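Side-chain contact in TT1561 protein (Thermus thermophilus, PDB 1UF3), which is a calcium-binding protein of the calcineurin-like metallophosphoesterase superfamily, predicted to act as a phosphoesterase but of unestablished function: residues A54-L59 with T66-G71. Residues are numbered along the deposited sequence; the frame is centred on the assembly and turned at random.
Sequences AFFRIL and TAYVPG
T66 meets L59 at the C-terminal end of the helical segment, where the two side chains reach toward each other tip to tip, methyl CG2 of T66 lying 3.8 Å from CD2 of L59. With CG2 set anti to the backbone N, the hydroxyl is turned beside that nitrogen instead, where it bonds to the carbonyl of L64. No hydrogen bond joins the segments directly; a water donating to T66 OG1 (3.0 Å) and to L59 O (2.6 Å) bridges the start of the strand and the last helical residue.

Two residues on, Y68 projects from the same side of the strand and carries the rest of the contact. With CG between the backbone N and the carbonyl carbon (chi1 36°), the ring lies where L59 and F56 both reach it. L59 CD1 packs obliquely 3.7 Å from CE1 of Y68, while F56 sets CE2 over one face of the phenol, near its rim and 3.8 Å from CZ of Y68. The two ring planes are inclined at 35°, an oblique aromatic pair. Beyond the rings, the phenol hydroxyl bonds to E88.

This buried apolar seam joins the helix to the following strand in the beta-alpha-beta unit 35-39, 49-59, 66-69. Helix 77-90 borders it through V87 against F56 and Y80 against Y68; on the sheet, strand 66-69 runs between the parallel strands 35-39 and 94-96, and M94 of the latter touches both L59 and Y68.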
ATOM      1  N   ALA A  54      30.510  10.178  -0.916  1.00 24.97           N
ATOM      2  CA  ALA A  54      30.076   9.261  -1.972  1.00 23.66           C
ATOM      3  C   ALA A  54      29.404   8.023  -1.359  1.00 23.86           C
ATOM      4  O   ALA A  54      28.410   7.524  -1.878  1.00 19.95           O
ATOM      5  CB  ALA A  54      31.274   8.848  -2.843  1.00 26.90           C
ATOM      6  N   PHE A  55      29.985   7.541  -0.259  1.00 25.05           N
ATOM      7  CA  PHE A  55      29.482   6.384   0.497  1.00 25.71           C
ATOM      8  C   PHE A  55      28.015   6.664   0.946  1.00 24.12           C
ATOM      9  O   PHE A  55      27.109   5.898   0.670  1.00 22.69           O
ATOM     10  CB  PHE A  55      30.373   6.178   1.730  1.00 24.30           C
ATOM     11  CG  PHE A  55      30.016   4.975   2.549  1.00 27.78           C
ATOM     12  CD1 PHE A  55      30.645   3.750   2.320  1.00 28.69           C
ATOM     13  CD2 PHE A  55      29.052   5.062   3.560  1.00 27.94           C
ATOM     14  CE1 PHE A  55      30.323   2.617   3.090  1.00 29.70           C
ATOM     15  CE2 PHE A  55      28.721   3.943   4.333  1.00 29.33           C
ATOM     16  CZ  PHE A  55      29.359   2.716   4.098  1.00 29.97           C
ATOM     17  N   PHE A  56      27.807   7.779   1.638  1.00 25.38           N
ATOM     18  CA  PHE A  56      26.473   8.163   2.108  1.00 25.00           C
ATOM     19  C   PHE A  56      25.460   8.434   0.997  1.00 26.38           C
ATOM     20  O   PHE A  56      24.265   8.147   1.139  1.00 28.14           O
ATOM     21  CB  PHE A  56      26.611   9.363   3.031  1.00 23.89           C
ATOM     22  CG  PHE A  56      27.210   9.015   4.356  1.00 21.81           C
ATOM     23  CD1 PHE A  56      28.158   9.826   4.942  1.00 19.06           C
ATOM     24  CD2 PHE A  56      26.810   7.854   5.027  1.00 22.36           C
ATOM     25  CE1 PHE A  56      28.711   9.503   6.177  1.00 20.04           C
ATOM     26  CE2 PHE A  56      27.358   7.529   6.263  1.00 18.97           C
ATOM     27  CZ  PHE A  56      28.312   8.356   6.836  1.00 20.50           C
ATOM     28  N   ARG A  57      25.928   8.956  -0.130  1.00 27.83           N
ATOM     29  CA  ARG A  57      25.031   9.215  -1.250  1.00 28.78           C
ATOM     30  C   ARG A  57      24.437   7.890  -1.737  1.00 27.13           C
ATOM     31  O   ARG A  57      23.240   7.795  -2.044  1.00 25.36           O
ATOM     32  CB  ARG A  57      25.800   9.892  -2.384  1.00 33.35           C
ATOM     33  CG  ARG A  57      24.938  10.255  -3.564  1.00 40.23           C
ATOM     34  CD  ARG A  57      24.854  11.764  -3.747  1.00 46.73           C
ATOM     35  NE  ARG A  57      23.792  12.110  -4.696  1.00 52.05           N
ATOM     36  CZ  ARG A  57      23.413  13.350  -4.991  1.00 53.69           C
ATOM     37  NH1 ARG A  57      24.008  14.390  -4.415  1.00 53.53           N
ATOM     38  NH2 ARG A  57      22.424  13.546  -5.856  1.00 54.66           N
ATOM     39  N   ILE A  58      25.287   6.871  -1.816  1.00 25.01           N
ATOM     40  CA  ILE A  58      24.866   5.544  -2.252  1.00 23.33           C
ATOM     41  C   ILE A  58      23.952   4.905  -1.199  1.00 22.19           C
ATOM     42  O   ILE A  58      22.935   4.331  -1.545  1.00 23.18           O
ATOM     43  CB  ILE A  58      26.111   4.628  -2.513  1.00 24.65           C
ATOM     44  CG1 ILE A  58      26.650   4.911  -3.919  1.00 25.66           C
ATOM     45  CG2 ILE A  58      25.752   3.135  -2.352  1.00 21.43           C
ATOM     46  CD1 ILE A  58      28.087   4.469  -4.130  1.00 29.15           C
ATOM     47  N   LEU A  59      24.306   5.031   0.076  1.00 21.71           N
ATOM     48  CA  LEU A  59      23.486   4.448   1.144  1.00 25.23           C
ATOM     49  C   LEU A  59      22.112   5.111   1.210  1.00 25.93           C
ATOM     50  O   LEU A  59      21.109   4.450   1.485  1.00 25.27           O
ATOM     51  CB  LEU A  59      24.175   4.613   2.486  1.00 26.07           C
ATOM     52  CG  LEU A  59      23.997   3.562   3.584  1.00 28.15           C
ATOM     53  CD1 LEU A  59      24.279   4.244   4.900  1.00 27.06           C
ATOM     54  CD2 LEU A  59      22.624   2.951   3.588  1.00 30.73           C
ATOM     55  N   THR A  66      17.982   3.706   8.793  1.00 18.26           N
ATOM     56  CA  THR A  66      19.346   3.180   8.704  1.00 18.83           C
ATOM     57  C   THR A  66      20.204   3.679   9.855  1.00 19.00           C
ATOM     58  O   THR A  66      20.195   4.859  10.188  1.00 21.15           O
ATOM     59  CB  THR A  66      19.994   3.590   7.356  1.00 16.41           C
ATOM     60  OG1 THR A  66      19.187   3.098   6.286  1.00 16.42           O
ATOM     61  CG2 THR A  66      21.408   3.015   7.204  1.00 16.26           C
ATOM     62  N   ALA A  67      20.942   2.771  10.483  1.00 18.47           N
ATOM     63  CA  ALA A  67      21.794   3.177  11.582  1.00 16.71           C
ATOM     64  C   ALA A  67      23.186   2.652  11.335  1.00 16.70           C
ATOM     65  O   ALA A  67      23.365   1.560  10.800  1.00 15.42           O
ATOM     66  CB  ALA A  67      21.261   2.630  12.921  1.00 17.75           C
ATOM     67  N   TYR A  68      24.177   3.418  11.756  1.00 19.17           N
ATOM     68  CA  TYR A  68      25.548   2.988  11.568  1.00 18.73           C
ATOM     69  C   TYR A  68      26.472   3.574  12.614  1.00 19.73           C
ATOM     70  O   TYR A  68      26.123   4.556  13.296  1.00 20.77           O
ATOM     71  CB  TYR A  68      26.038   3.347  10.135  1.00 17.73           C
ATOM     72  CG  TYR A  68      25.518   4.671   9.580  1.00 19.86           C
ATOM     73  CD1 TYR A  68      24.457   4.706   8.662  1.00 20.62           C
ATOM     74  CD2 TYR A  68      26.045   5.890  10.016  1.00 19.25           C
ATOM     75  CE1 TYR A  68      23.922   5.949   8.193  1.00 20.35           C
ATOM     76  CE2 TYR A  68      25.520   7.129   9.562  1.00 20.33           C
ATOM     77  CZ  TYR A  68      24.460   7.143   8.663  1.00 18.99           C
ATOM     78  OH  TYR A  68      23.897   8.353   8.312  1.00 21.25           O
ATOM     79  N   VAL A  69      27.621   2.921  12.801  1.00 19.43           N
ATOM     80  CA  VAL A  69      28.644   3.411  13.716  1.00 19.18           C
ATOM     81  C   VAL A  69      29.967   3.273  12.943  1.00 19.52           C
ATOM     82  O   VAL A  69      30.105   2.434  12.043  1.00 18.77           O
ATOM     83  CB  VAL A  69      28.705   2.627  15.047  1.00 20.71           C
ATOM     84  CG1 VAL A  69      27.363   2.706  15.755  1.00 23.89           C
ATOM     85  CG2 VAL A  69      29.112   1.193  14.803  1.00 17.72           C
ATOM     86  N   PRO A  70      30.942   4.119  13.265  1.00 19.57           N
ATOM     87  CA  PRO A  70      32.228   4.057  12.566  1.00 20.79           C
ATOM     88  C   PRO A  70      33.140   2.965  13.134  1.00 22.33           C
ATOM     89  O   PRO A  70      32.895   2.436  14.231  1.00 22.58           O
ATOM     90  CB  PRO A  70      32.782   5.454  12.790  1.00 16.05           C
ATOM     91  CG  PRO A  70      32.350   5.730  14.224  1.00 17.46           C
ATOM     92  CD  PRO A  70      30.930   5.192  14.286  1.00 16.25           C
ATOM     93  N   GLY A  71      34.184   2.626  12.377  1.00 24.03           N
ATOM     94  CA  GLY A  71      35.137   1.620  12.827  1.00 24.19           C
ATOM     95  C   GLY A  71      36.430   2.262  13.306  1.00 25.79           C
ATOM     96  O   GLY A  71      36.559   3.494  13.298  1.00 26.99           O
TER
HETATM   97  O   HOH W   1      20.139   4.639   3.921  1.00 23.16           O